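Local atomic coordinates of outer membrane protein Omp121 (Bacteroides thetaiotaomicron, PDB entry 5FQ8), a protein that probably transports nutrients across the outer membrane as a TonB-dependent receptor, with a plug domain and a beta-barrel, and binds calcium and magnesium ions. Residues S92-T97 against G695-R700; G357-P362 against M366-I371; Y601-V606 against N638-E643; N861-G866 against T870-T875; V940-S945 against I949-T954. One frame throughout, in Å; residues are numbered along the deposited sequence.

Overall arrangement
The five contacts sample different parts of a plugged beta-barrel. Interaction 1 joins the plug to barrel strand 697-712. Interaction 3, in the excursion between strands 582-596 and 643-656, has its centre about 19 Å away, with nearest atoms about 6 Å apart and no touch. Interaction 5 starts at the end of barrel strand 928-941; its nearest atoms come within about 12 Å of interaction 1. Interaction 2 lies across the chain's centre from interaction 1, their centres about 45 Å apart; in interaction 2 the side chain of P368 is about 13 Å from a bound calcium ion. Interaction 4 is outlying, its centre about 48 Å from that of the chain.

Interaction 1. Residues S92-T97 against G695-R700; sequences SSLSGT and GKIRNR
I697 has chi1 at -50°, which sets CG1 beside its own backbone N while CG2 is anti to it, and this fork receives the backbone of S92. The S92 carbonyl O lies 3.8 Å from I697 CG1 and is also near CB and CG2, a van der Waals contact of a polar atom with a hydrocarbon branch. At the tip of the same side chain, I697 CD1 meets L94 CD1 at 3.9 Å, the two chains crossing at about a right angle. The other half of the contact is polar and works through water. S92 OG and N699 ND2 are 3.8 Å apart, and one water bridges the gap: it accepts from N699 ND2 at 2.7 Å, donates to I697 O at 2.6 Å and is 3.0 Å from S92 OG. The N699 amide is held at both ends, since ND2 also reaches V91 O and OD1 bonds to N727 ND2; its rotation is thereby fixed. S92 O is satisfied by Q675 NE2. The contact thus seats a plug loop on the barrel wall, as expected of a TonB-dependent receptor. That loop lies between strands 84-88 and 101-103, while I697 and N699 belong to strand 697-712, which pairs antiparallel with strand 661-680 on one side and strand 716-731 on the other.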
# COMPACT_ATOMS: atom_id res chain seq x y z
N SER B 92 -36.55 -8.71 -0.57
CA SER B 92 -36.62 -9.92 0.22
C SER B 92 -35.36 -10.16 1.02
O SER B 92 -35.43 -10.68 2.14
CB SER B 92 -36.85 -11.12 -0.69
OG SER B 92 -37.99 -10.92 -1.48
N SER B 93 -34.21 -9.78 0.48
CA SER B 93 -32.92 -10.03 1.12
C SER B 93 -32.64 -8.88 2.07
O SER B 93 -32.55 -7.73 1.64
CB SER B 93 -31.83 -10.18 0.06
OG SER B 93 -30.63 -10.71 0.58
N LEU B 94 -32.53 -9.18 3.36
CA LEU B 94 -32.34 -8.09 4.30
C LEU B 94 -30.96 -7.50 4.18
O LEU B 94 -30.76 -6.32 4.47
CB LEU B 94 -32.60 -8.56 5.72
CG LEU B 94 -33.31 -7.51 6.55
CD1 LEU B 94 -34.52 -7.07 5.79
CD2 LEU B 94 -33.71 -8.12 7.86
N SER B 95 -29.98 -8.29 3.78
CA SER B 95 -28.74 -7.74 3.28
C SER B 95 -28.04 -8.80 2.48
O SER B 95 -27.77 -9.89 2.98
CB SER B 95 -27.85 -7.24 4.40
OG SER B 95 -28.12 -5.88 4.65
N GLY B 96 -27.82 -8.49 1.21
CA GLY B 96 -28.37 -7.30 0.58
C GLY B 96 -28.39 -7.44 -0.94
O GLY B 96 -27.91 -6.58 -1.67
N THR B 97 -28.94 -8.55 -1.41
CA THR B 97 -28.93 -8.90 -2.82
C THR B 97 -30.36 -8.95 -3.33
O THR B 97 -31.05 -9.97 -3.17
CB THR B 97 -28.24 -10.24 -3.03
OG1 THR B 97 -26.95 -10.22 -2.41
CG2 THR B 97 -28.09 -10.51 -4.52
N GLY B 695 -36.59 -14.73 10.00
CA GLY B 695 -37.98 -15.03 9.77
C GLY B 695 -38.40 -14.71 8.35
O GLY B 695 -37.58 -14.57 7.44
N LYS B 696 -39.70 -14.58 8.17
CA LYS B 696 -40.28 -14.29 6.87
C LYS B 696 -40.27 -12.80 6.58
O LYS B 696 -40.71 -12.00 7.40
CB LYS B 696 -41.71 -14.82 6.80
CG LYS B 696 -41.81 -16.32 6.96
CD LYS B 696 -43.23 -16.78 7.17
CE LYS B 696 -43.25 -18.26 7.35
NZ LYS B 696 -44.58 -18.83 7.22
N ILE B 697 -39.77 -12.45 5.42
CA ILE B 697 -39.95 -11.13 4.85
C ILE B 697 -41.03 -11.24 3.78
O ILE B 697 -40.86 -11.96 2.80
CB ILE B 697 -38.65 -10.58 4.26
CG1 ILE B 697 -37.53 -10.72 5.28
CG2 ILE B 697 -38.81 -9.13 3.88
CD1 ILE B 697 -37.50 -9.60 6.22
N ARG B 698 -42.14 -10.56 3.99
CA ARG B 698 -43.32 -10.73 3.16
C ARG B 698 -43.47 -9.55 2.22
O ARG B 698 -43.31 -8.39 2.63
CB ARG B 698 -44.57 -10.89 4.01
CG ARG B 698 -45.78 -11.31 3.24
CD ARG B 698 -46.93 -11.56 4.15
NE ARG B 698 -47.39 -10.32 4.74
CZ ARG B 698 -48.26 -10.25 5.74
NH1 ARG B 698 -48.75 -11.36 6.26
NH2 ARG B 698 -48.63 -9.08 6.20
N ASN B 699 -43.75 -9.85 0.95
CA ASN B 699 -44.11 -8.84 -0.05
C ASN B 699 -45.41 -9.28 -0.71
O ASN B 699 -45.46 -10.34 -1.34
CB ASN B 699 -43.00 -8.66 -1.08
CG ASN B 699 -41.81 -7.92 -0.53
OD1 ASN B 699 -41.81 -6.70 -0.43
ND2 ASN B 699 -40.78 -8.67 -0.16
N ARG B 700 -46.45 -8.48 -0.54
CA ARG B 700 -47.76 -8.69 -1.15
C ARG B 700 -48.14 -7.45 -1.92
O ARG B 700 -47.79 -6.33 -1.53
CB ARG B 700 -48.87 -8.94 -0.11
CG ARG B 700 -48.83 -10.24 0.63
CD ARG B 700 -50.14 -10.46 1.41
NE ARG B 700 -50.69 -9.25 2.01
CZ ARG B 700 -51.59 -9.25 2.99
NH1 ARG B 700 -52.03 -10.40 3.49
NH2 ARG B 700 -52.04 -8.10 3.48
O HOH W 1 -40.40 -11.25 0.35

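Interaction 2. Residues G357-P362 against M366-I371; sequences GYYYTP and MNPYYI
Y359 lays its ring against the backbone of N367. From CB the chain turns with CG anti to the backbone N (chi1 -173°), and CG then stands 4.1 Å from N367 N. That nitrogen lies over the ring centre, while Y360 CD1 covers the opposite face toward the rim. Along one side of the ring, CE2 meets M366 C at 3.6 Å. Along the other, CE1 comes within 3.7 Å of N367 CB, which makes a CH-pi contact 26° off the ring normal. CZ sits 3.6 Å from N367 CA, and at the tip OH approaches P368 CD, also at 3.6 Å. N367 is the N-cap of helix 368-374: its OD1 accepts from Y369 N at 3.1 Å, and its ND2 donates to L346 O and N354 O. The contact is therefore one of dispersion and CH-pi attraction: OD1 of the capping residue is taken up by the helix start and ND2 by loop carbonyls, which leaves its carbon-bearing side to the ring.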
# COMPACT_ATOMS: atom_id res chain seq x y z
N GLY B 357 -4.80 28.76 0.33
CA GLY B 357 -4.45 29.42 1.56
C GLY B 357 -5.19 30.70 1.83
O GLY B 357 -5.24 31.14 2.98
N TYR B 358 -5.78 31.30 0.81
CA TYR B 358 -6.51 32.54 1.01
C TYR B 358 -7.96 32.43 0.56
O TYR B 358 -8.60 33.45 0.30
CB TYR B 358 -5.78 33.69 0.31
CG TYR B 358 -4.42 33.97 0.89
CD1 TYR B 358 -3.35 33.16 0.60
CD2 TYR B 358 -4.21 35.07 1.70
CE1 TYR B 358 -2.10 33.41 1.13
CE2 TYR B 358 -2.97 35.34 2.22
CZ TYR B 358 -1.92 34.51 1.94
OH TYR B 358 -0.67 34.78 2.47
N TYR B 359 -8.50 31.22 0.48
CA TYR B 359 -9.90 31.02 0.14
C TYR B 359 -10.80 31.70 1.15
O TYR B 359 -10.47 31.82 2.32
CB TYR B 359 -10.18 29.53 0.10
CG TYR B 359 -11.54 29.15 -0.40
CD1 TYR B 359 -12.00 29.56 -1.64
CD2 TYR B 359 -12.36 28.33 0.36
CE1 TYR B 359 -13.25 29.19 -2.09
CE2 TYR B 359 -13.59 27.95 -0.08
CZ TYR B 359 -14.03 28.38 -1.31
OH TYR B 359 -15.27 28.00 -1.74
N TYR B 360 -11.97 32.16 0.69
CA TYR B 360 -12.74 33.09 1.51
C TYR B 360 -13.25 32.46 2.80
O TYR B 360 -13.61 33.20 3.73
CB TYR B 360 -13.89 33.69 0.71
CG TYR B 360 -14.99 32.73 0.34
CD1 TYR B 360 -14.93 32.01 -0.83
CD2 TYR B 360 -16.08 32.55 1.15
CE1 TYR B 360 -15.91 31.14 -1.17
CE2 TYR B 360 -17.07 31.68 0.82
CZ TYR B 360 -16.98 30.97 -0.34
OH TYR B 360 -17.95 30.09 -0.70
N THR B 361 -13.27 31.13 2.92
CA THR B 361 -13.78 30.54 4.14
C THR B 361 -12.96 29.33 4.56
O THR B 361 -12.61 28.49 3.73
CB THR B 361 -15.24 30.16 3.98
OG1 THR B 361 -15.73 29.67 5.23
CG2 THR B 361 -15.39 29.12 2.90
N PRO B 362 -12.62 29.22 5.83
CA PRO B 362 -11.73 28.14 6.26
C PRO B 362 -12.44 27.07 7.04
O PRO B 362 -11.80 26.36 7.81
CB PRO B 362 -10.75 28.88 7.15
CG PRO B 362 -11.63 29.86 7.86
CD PRO B 362 -12.70 30.27 6.86
N MET B 366 -13.29 23.68 0.93
CA MET B 366 -12.23 24.17 0.06
C MET B 366 -12.82 24.67 -1.25
O MET B 366 -13.96 24.38 -1.59
CB MET B 366 -11.20 23.08 -0.25
CG MET B 366 -10.05 22.99 0.72
SD MET B 366 -8.70 22.21 -0.14
CE MET B 366 -8.31 23.51 -1.27
N ASN B 367 -12.00 25.40 -1.99
CA ASN B 367 -12.39 25.92 -3.29
C ASN B 367 -12.83 24.79 -4.20
O ASN B 367 -12.01 23.92 -4.52
CB ASN B 367 -11.22 26.67 -3.91
CG ASN B 367 -11.61 27.44 -5.15
OD1 ASN B 367 -12.46 27.02 -5.92
ND2 ASN B 367 -10.98 28.59 -5.35
N PRO B 368 -14.07 24.77 -4.67
CA PRO B 368 -14.56 23.61 -5.42
C PRO B 368 -13.80 23.37 -6.69
O PRO B 368 -13.68 22.22 -7.12
CB PRO B 368 -16.02 23.99 -5.73
CG PRO B 368 -16.36 25.07 -4.79
CD PRO B 368 -15.09 25.83 -4.58
N TYR B 369 -13.28 24.41 -7.31
CA TYR B 369 -12.52 24.20 -8.53
C TYR B 369 -11.16 23.61 -8.24
O TYR B 369 -10.59 22.92 -9.09
CB TYR B 369 -12.38 25.51 -9.30
CG TYR B 369 -13.69 26.09 -9.80
CD1 TYR B 369 -14.23 25.68 -11.00
CD2 TYR B 369 -14.36 27.06 -9.07
CE1 TYR B 369 -15.39 26.21 -11.46
CE2 TYR B 369 -15.52 27.59 -9.53
CZ TYR B 369 -16.04 27.17 -10.73
OH TYR B 369 -17.21 27.72 -11.19
N TYR B 370 -10.60 23.87 -7.05
CA TYR B 370 -9.39 23.17 -6.66
C TYR B 370 -9.65 21.69 -6.50
O TYR B 370 -8.90 20.86 -7.03
CB TYR B 370 -8.82 23.76 -5.36
CG TYR B 370 -7.48 23.16 -5.00
CD1 TYR B 370 -7.39 21.94 -4.35
CD2 TYR B 370 -6.30 23.79 -5.36
CE1 TYR B 370 -6.18 21.37 -4.06
CE2 TYR B 370 -5.08 23.23 -5.07
CZ TYR B 370 -5.03 22.02 -4.42
OH TYR B 370 -3.82 21.46 -4.14
N ILE B 371 -10.71 21.32 -5.78
CA ILE B 371 -10.96 19.92 -5.50
C ILE B 371 -11.14 19.14 -6.80
O ILE B 371 -10.64 18.01 -6.93
CB ILE B 371 -12.18 19.76 -4.58
CG1 ILE B 371 -11.97 20.55 -3.29
CG2 ILE B 371 -12.39 18.32 -4.25
CD1 ILE B 371 -13.15 20.52 -2.36

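Interaction 3. Residues Y601-V606 against N638-E643; sequences YMVNPV and NTLSPE
V603 divides its two methyl groups between N638 and L640. CG1 rests on the backbone and first side-chain carbon of N638, at 3.7 Å from CA and 3.8 Å from CB, the two side chains crossing at about a right angle. CG2 reaches L640 CD1 at 4.1 Å. This division of labour follows from chi1 of V603, which puts CG1 anti to the backbone N and leaves CG2 beside it. L640 CD1 also lies 4.2 Å from M602 O, so one leucine methyl touches two consecutive residues. All of this is apolar or van der Waals contact, and just 145 Å² is buried. The segments belong to the long excursion between strands 582-596 and 643-656, antiparallel neighbours in the barrel of this TonB-dependent receptor; residues 601-606 lie near its start and residues 638-643 lead back into the wall. In the second shell, P553 is touched by both V603 and L640, bridging them from a separate loop. Polar bonds hold both segments: M602 O accepts from N691 ND2, S641 N donates to N693 OD1, and E643 takes N596 ND2 on its OE1 while pairing with N596 through the backbone. A chain of another protein also reaches the contact, packing a polar side chain on V603 and hydrogen-bonding Y601 N and P605 O.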
# COMPACT_ATOMS: atom_id res chain seq x y z
N TYR B 601 -18.64 -17.97 3.52
CA TYR B 601 -17.90 -17.96 4.77
C TYR B 601 -18.73 -17.34 5.89
O TYR B 601 -18.46 -16.24 6.37
CB TYR B 601 -16.58 -17.19 4.60
CG TYR B 601 -15.84 -17.45 3.32
CD1 TYR B 601 -15.65 -18.74 2.85
CD2 TYR B 601 -15.31 -16.41 2.59
CE1 TYR B 601 -14.96 -18.96 1.69
CE2 TYR B 601 -14.62 -16.62 1.44
CZ TYR B 601 -14.45 -17.89 0.99
OH TYR B 601 -13.76 -18.10 -0.18
N MET B 602 -19.77 -18.07 6.27
CA MET B 602 -20.62 -17.65 7.37
C MET B 602 -20.82 -18.76 8.39
O MET B 602 -21.59 -18.58 9.33
CB MET B 602 -21.98 -17.18 6.84
CG MET B 602 -21.87 -15.96 5.94
SD MET B 602 -23.41 -15.30 5.34
CE MET B 602 -24.09 -14.51 6.78
N VAL B 603 -20.13 -19.88 8.23
CA VAL B 603 -20.28 -21.02 9.11
C VAL B 603 -19.15 -21.10 10.14
O VAL B 603 -19.40 -21.35 11.32
CB VAL B 603 -20.34 -22.32 8.27
CG1 VAL B 603 -20.50 -23.52 9.17
CG2 VAL B 603 -21.48 -22.23 7.30
N ASN B 604 -17.94 -20.89 9.73
CA ASN B 604 -16.88 -21.16 10.68
C ASN B 604 -16.34 -19.88 11.28
O ASN B 604 -16.33 -18.85 10.62
CB ASN B 604 -15.73 -21.91 10.01
CG ASN B 604 -16.17 -23.20 9.41
OD1 ASN B 604 -16.83 -24.01 10.06
ND2 ASN B 604 -15.83 -23.40 8.16
N PRO B 605 -15.89 -19.92 12.53
CA PRO B 605 -15.35 -18.72 13.14
C PRO B 605 -14.02 -18.38 12.53
O PRO B 605 -13.30 -19.25 12.04
CB PRO B 605 -15.20 -19.10 14.62
CG PRO B 605 -15.92 -20.39 14.78
CD PRO B 605 -15.91 -21.06 13.46
N VAL B 606 -13.69 -17.10 12.54
CA VAL B 606 -12.40 -16.67 12.05
C VAL B 606 -11.75 -15.78 13.08
O VAL B 606 -12.39 -15.28 14.00
CB VAL B 606 -12.49 -15.94 10.71
CG1 VAL B 606 -13.28 -16.76 9.72
CG2 VAL B 606 -13.07 -14.58 10.90
N ASN B 638 -23.02 -23.40 12.39
CA ASN B 638 -23.12 -24.60 11.58
C ASN B 638 -24.50 -25.23 11.67
O ASN B 638 -24.70 -26.32 11.14
CB ASN B 638 -22.04 -25.60 11.98
CG ASN B 638 -22.07 -25.94 13.45
OD1 ASN B 638 -22.70 -25.26 14.25
ND2 ASN B 638 -21.37 -27.00 13.83
N THR B 639 -25.44 -24.56 12.33
CA THR B 639 -26.82 -24.98 12.40
C THR B 639 -27.69 -24.33 11.34
O THR B 639 -28.89 -24.60 11.30
CB THR B 639 -27.39 -24.67 13.78
OG1 THR B 639 -26.90 -23.39 14.19
CG2 THR B 639 -26.94 -25.69 14.78
N LEU B 640 -27.11 -23.49 10.50
CA LEU B 640 -27.84 -22.90 9.38
C LEU B 640 -28.60 -23.95 8.60
O LEU B 640 -28.15 -25.09 8.47
CB LEU B 640 -26.86 -22.19 8.45
CG LEU B 640 -26.05 -21.10 9.12
CD1 LEU B 640 -25.11 -20.50 8.12
CD2 LEU B 640 -27.01 -20.07 9.64
N SER B 641 -29.77 -23.57 8.11
CA SER B 641 -30.54 -24.29 7.12
C SER B 641 -30.77 -23.39 5.92
O SER B 641 -30.58 -22.17 6.01
CB SER B 641 -31.88 -24.73 7.70
OG SER B 641 -32.61 -23.60 8.11
N PRO B 642 -31.16 -23.93 4.77
CA PRO B 642 -31.28 -23.11 3.57
C PRO B 642 -32.41 -22.10 3.67
O PRO B 642 -33.27 -22.16 4.54
CB PRO B 642 -31.56 -24.13 2.47
CG PRO B 642 -31.08 -25.41 3.01
CD PRO B 642 -31.34 -25.36 4.47
N GLU B 643 -32.39 -21.15 2.75
CA GLU B 643 -33.48 -20.20 2.61
C GLU B 643 -34.53 -20.75 1.66
O GLU B 643 -34.22 -21.49 0.72
CB GLU B 643 -32.95 -18.85 2.09
CG GLU B 643 -34.01 -17.94 1.47
CD GLU B 643 -33.48 -16.62 0.96
OE1 GLU B 643 -32.52 -16.08 1.55
OE2 GLU B 643 -34.03 -16.10 -0.03

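Interaction 4. Residues N861-G866 against T870-T875; sequences NKIVNG and TYVENT
Strand segments 861-865 and 870-873 run antiparallel, their axes approaching to 4.6 Å with an angle of 144° between N-to-C directions. N861 with V872 and I863 with T870 are hydrogen-bonded pairs; K862 with Y871, between them, is a non-hydrogen-bonded pair. Four backbone bonds result: N861 N to V872 O at 2.7 Å, V872 N to N861 O at 3.1 Å, and the reciprocal pair joining I863 and T870. Y871 CA adds a CA-H...O contact to N861 O at 3.2 Å. On one face K862 and Y871 lie side by side and point the same way: the extended lysine carries its CG to 3.5 Å from Y871 CE1, and its CE lies 3.8 Å from Y871 OH. On the face bearing N861, I863, T870 and V872, I863 CG1 meets V872 CG2 at 4.1 Å. The lysine ammonium continues past the ring to salt bridges with E770 and with an acidic side chain of another protein chain. This is a beta hairpin of strands 859-865 and 868-873; strand 777-778 runs parallel to the first of them, the second is outermost within this chain, and the Y871 side chain touches D772 and P773 of a neighbouring loop.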
# COMPACT_ATOMS: atom_id res chain seq x y z
N ASN B 861 -42.49 24.74 29.06
CA ASN B 861 -41.29 24.37 29.78
C ASN B 861 -41.65 23.23 30.70
O ASN B 861 -42.74 23.21 31.27
CB ASN B 861 -40.72 25.54 30.56
CG ASN B 861 -40.28 26.67 29.67
OD1 ASN B 861 -40.14 26.49 28.48
ND2 ASN B 861 -40.06 27.84 30.24
N LYS B 862 -40.77 22.25 30.81
CA LYS B 862 -40.97 21.12 31.70
C LYS B 862 -40.29 21.44 33.02
O LYS B 862 -39.06 21.52 33.09
CB LYS B 862 -40.40 19.85 31.07
CG LYS B 862 -40.79 18.57 31.75
CD LYS B 862 -39.98 17.45 31.15
CE LYS B 862 -40.40 16.12 31.70
NZ LYS B 862 -39.79 15.03 30.94
N ILE B 863 -41.09 21.65 34.05
CA ILE B 863 -40.60 21.99 35.38
C ILE B 863 -40.38 20.70 36.15
O ILE B 863 -41.34 20.03 36.53
CB ILE B 863 -41.57 22.93 36.10
CG1 ILE B 863 -41.72 24.22 35.30
CG2 ILE B 863 -41.05 23.25 37.47
CD1 ILE B 863 -40.43 24.88 35.00
N VAL B 864 -39.13 20.37 36.41
CA VAL B 864 -38.80 19.10 37.03
C VAL B 864 -38.17 19.35 38.39
O VAL B 864 -37.09 19.94 38.49
CB VAL B 864 -37.86 18.27 36.14
CG1 VAL B 864 -37.45 17.00 36.85
CG2 VAL B 864 -38.54 17.93 34.85
N ASN B 865 -38.85 18.90 39.43
CA ASN B 865 -38.29 18.91 40.77
C ASN B 865 -38.32 17.48 41.27
O ASN B 865 -39.39 16.94 41.56
CB ASN B 865 -39.05 19.86 41.69
CG ASN B 865 -39.00 21.30 41.20
OD1 ASN B 865 -37.92 21.89 41.14
ND2 ASN B 865 -40.15 21.86 40.86
N GLY B 866 -37.15 16.86 41.35
CA GLY B 866 -37.04 15.47 41.72
C GLY B 866 -37.90 14.59 40.85
O GLY B 866 -37.49 14.21 39.75
N THR B 870 -44.14 19.23 35.76
CA THR B 870 -45.09 20.31 35.59
C THR B 870 -44.76 21.05 34.31
O THR B 870 -43.58 21.19 33.98
CB THR B 870 -45.04 21.29 36.76
OG1 THR B 870 -45.10 20.56 37.99
CG2 THR B 870 -46.20 22.26 36.68
N TYR B 871 -45.77 21.52 33.61
CA TYR B 871 -45.57 22.21 32.35
C TYR B 871 -46.12 23.62 32.44
O TYR B 871 -47.14 23.86 33.10
CB TYR B 871 -46.22 21.44 31.23
CG TYR B 871 -45.61 20.08 31.02
CD1 TYR B 871 -44.43 19.93 30.30
CD2 TYR B 871 -46.22 18.95 31.53
CE1 TYR B 871 -43.88 18.69 30.11
CE2 TYR B 871 -45.66 17.71 31.34
CZ TYR B 871 -44.50 17.58 30.63
OH TYR B 871 -43.97 16.33 30.45
N VAL B 872 -45.44 24.56 31.79
CA VAL B 872 -45.74 25.98 31.88
C VAL B 872 -45.54 26.61 30.51
O VAL B 872 -44.58 26.27 29.81
CB VAL B 872 -44.84 26.67 32.92
CG1 VAL B 872 -45.01 28.17 32.87
CG2 VAL B 872 -45.14 26.15 34.30
N GLU B 873 -46.43 27.53 30.13
CA GLU B 873 -46.27 28.25 28.88
C GLU B 873 -44.88 28.84 28.79
O GLU B 873 -44.40 29.49 29.72
CB GLU B 873 -47.30 29.37 28.75
CG GLU B 873 -47.03 30.28 27.54
CD GLU B 873 -47.96 31.48 27.44
OE1 GLU B 873 -49.08 31.42 27.98
OE2 GLU B 873 -47.56 32.49 26.83
N ASN B 874 -44.22 28.60 27.67
CA ASN B 874 -42.86 29.04 27.50
C ASN B 874 -42.81 30.52 27.18
O ASN B 874 -43.48 31.00 26.27
CB ASN B 874 -42.18 28.26 26.39
CG ASN B 874 -40.90 28.90 25.96
OD1 ASN B 874 -40.08 29.28 26.79
ND2 ASN B 874 -40.73 29.07 24.67
N THR B 875 -41.98 31.24 27.92
CA THR B 875 -41.78 32.66 27.73
C THR B 875 -40.48 32.99 27.03
O THR B 875 -40.24 34.16 26.70
CB THR B 875 -41.82 33.34 29.09
OG1 THR B 875 -42.92 32.80 29.81
CG2 THR B 875 -42.03 34.81 28.96

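Interaction 5. Residues V940-S945 against I949-T954; sequences VWTPSS and IDPEMT
T942 and P951 supply the closest apolar contact, with T942 CG2 at 4.0 Å from P951 CD. The same methyl lies 4.1 Å from I949 O, and V940 CG2 approaches D950 OD1 at 4.4 Å, both loose van der Waals meetings of carbon with oxygen. With chi1 at 54°, T942 holds OG1 between its backbone N and carbonyl carbon, which leaves CG2 to face the proline. The polar groups bond within 949-954 or to residues beyond both segments. D950 OD1 accepts from E952 N at 2.9 Å, an Asx turn, though the donor comes from 58° out of the carboxylate plane. E952 is in turn the centre of an inverse gamma turn, closed by a weak bond from M953 N to P951 O. Ionic partners come from the barrel strand 899-915: K906 meets D950 OD1 and E952 OE1, and R908 also meets E952 OE1. E952 OE2 accepts from S75 N of the plug, while T942 OG1 bonds to N946 O and R190 NH2. Chemically, then, the two segments meet through van der Waals contacts of methyl groups with a ring carbon and two oxygens; the charges gathered around the buried D950 and E952 probably keep both carboxylates ionised and tie the 949-954 loop to barrel and plug.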
# COMPACT_ATOMS: atom_id res chain seq x y z
N VAL B 940 -39.20 17.25 -12.67
CA VAL B 940 -39.60 16.48 -11.50
C VAL B 940 -40.48 17.36 -10.62
O VAL B 940 -40.19 18.54 -10.43
CB VAL B 940 -38.38 15.94 -10.75
CG1 VAL B 940 -37.51 17.06 -10.28
CG2 VAL B 940 -38.80 15.04 -9.62
N TRP B 941 -41.58 16.79 -10.14
CA TRP B 941 -42.53 17.48 -9.28
C TRP B 941 -42.55 16.77 -7.94
O TRP B 941 -42.83 15.57 -7.88
CB TRP B 941 -43.94 17.49 -9.88
CG TRP B 941 -44.12 18.33 -11.11
CD1 TRP B 941 -44.43 19.65 -11.16
CD2 TRP B 941 -44.04 17.88 -12.46
NE1 TRP B 941 -44.54 20.06 -12.46
CE2 TRP B 941 -44.30 18.99 -13.28
CE3 TRP B 941 -43.77 16.65 -13.05
CZ2 TRP B 941 -44.30 18.90 -14.67
CZ3 TRP B 941 -43.76 16.57 -14.43
CH2 TRP B 941 -44.02 17.68 -15.22
N THR B 942 -42.26 17.51 -6.88
CA THR B 942 -42.25 16.97 -5.53
C THR B 942 -43.27 17.70 -4.68
O THR B 942 -43.65 18.83 -4.98
CB THR B 942 -40.87 17.10 -4.90
OG1 THR B 942 -40.43 18.47 -4.98
CG2 THR B 942 -39.90 16.22 -5.63
N PRO B 943 -43.75 17.07 -3.61
CA PRO B 943 -44.65 17.74 -2.68
C PRO B 943 -44.06 19.02 -2.12
O PRO B 943 -42.85 19.22 -2.09
CB PRO B 943 -44.85 16.70 -1.58
CG PRO B 943 -44.73 15.43 -2.27
CD PRO B 943 -43.68 15.63 -3.33
N SER B 944 -44.95 19.89 -1.66
CA SER B 944 -44.62 21.18 -1.05
C SER B 944 -43.43 21.12 -0.11
O SER B 944 -42.61 22.05 -0.07
CB SER B 944 -45.84 21.69 -0.30
OG SER B 944 -45.53 22.83 0.47
N SER B 945 -43.30 20.03 0.64
CA SER B 945 -42.37 19.98 1.74
C SER B 945 -40.95 19.68 1.31
O SER B 945 -40.02 19.84 2.10
CB SER B 945 -42.81 18.92 2.72
OG SER B 945 -42.87 17.67 2.06
N ILE B 949 -34.32 18.03 -3.23
CA ILE B 949 -33.67 17.02 -4.04
C ILE B 949 -34.62 16.37 -5.03
O ILE B 949 -35.83 16.33 -4.84
CB ILE B 949 -33.07 15.90 -3.17
CG1 ILE B 949 -34.18 15.24 -2.37
CG2 ILE B 949 -32.03 16.44 -2.27
CD1 ILE B 949 -33.79 13.91 -1.81
N ASP B 950 -34.04 15.85 -6.10
CA ASP B 950 -34.71 14.84 -6.90
C ASP B 950 -34.54 13.56 -6.11
O ASP B 950 -33.42 13.06 -5.99
CB ASP B 950 -34.12 14.75 -8.30
CG ASP B 950 -34.51 13.48 -9.04
OD1 ASP B 950 -35.30 12.67 -8.54
OD2 ASP B 950 -34.00 13.28 -10.15
N PRO B 951 -35.60 13.01 -5.57
CA PRO B 951 -35.48 11.82 -4.72
C PRO B 951 -34.79 10.61 -5.34
O PRO B 951 -34.62 9.61 -4.65
CB PRO B 951 -36.94 11.48 -4.43
CG PRO B 951 -37.60 12.76 -4.44
CD PRO B 951 -36.94 13.59 -5.48
N GLU B 952 -34.41 10.66 -6.62
CA GLU B 952 -33.76 9.52 -7.24
C GLU B 952 -32.25 9.63 -7.03
O GLU B 952 -31.47 9.90 -7.95
CB GLU B 952 -34.12 9.44 -8.71
CG GLU B 952 -33.93 8.06 -9.29
CD GLU B 952 -34.26 7.97 -10.75
OE1 GLU B 952 -34.98 8.85 -11.25
OE2 GLU B 952 -33.79 7.01 -11.40
N MET B 953 -31.84 9.41 -5.78
CA MET B 953 -30.51 9.75 -5.32
C MET B 953 -30.07 8.81 -4.21
O MET B 953 -30.84 8.54 -3.29
CB MET B 953 -30.47 11.17 -4.76
CG MET B 953 -29.87 12.21 -5.62
SD MET B 953 -29.96 13.71 -4.67
CE MET B 953 -29.26 14.85 -5.82
N THR B 954 -28.82 8.36 -4.26
CA THR B 954 -28.24 7.70 -3.10
C THR B 954 -26.74 7.93 -3.02
O THR B 954 -26.10 8.40 -3.96
CB THR B 954 -28.49 6.20 -3.09
OG1 THR B 954 -28.31 5.72 -1.76
CG2 THR B 954 -27.52 5.49 -3.98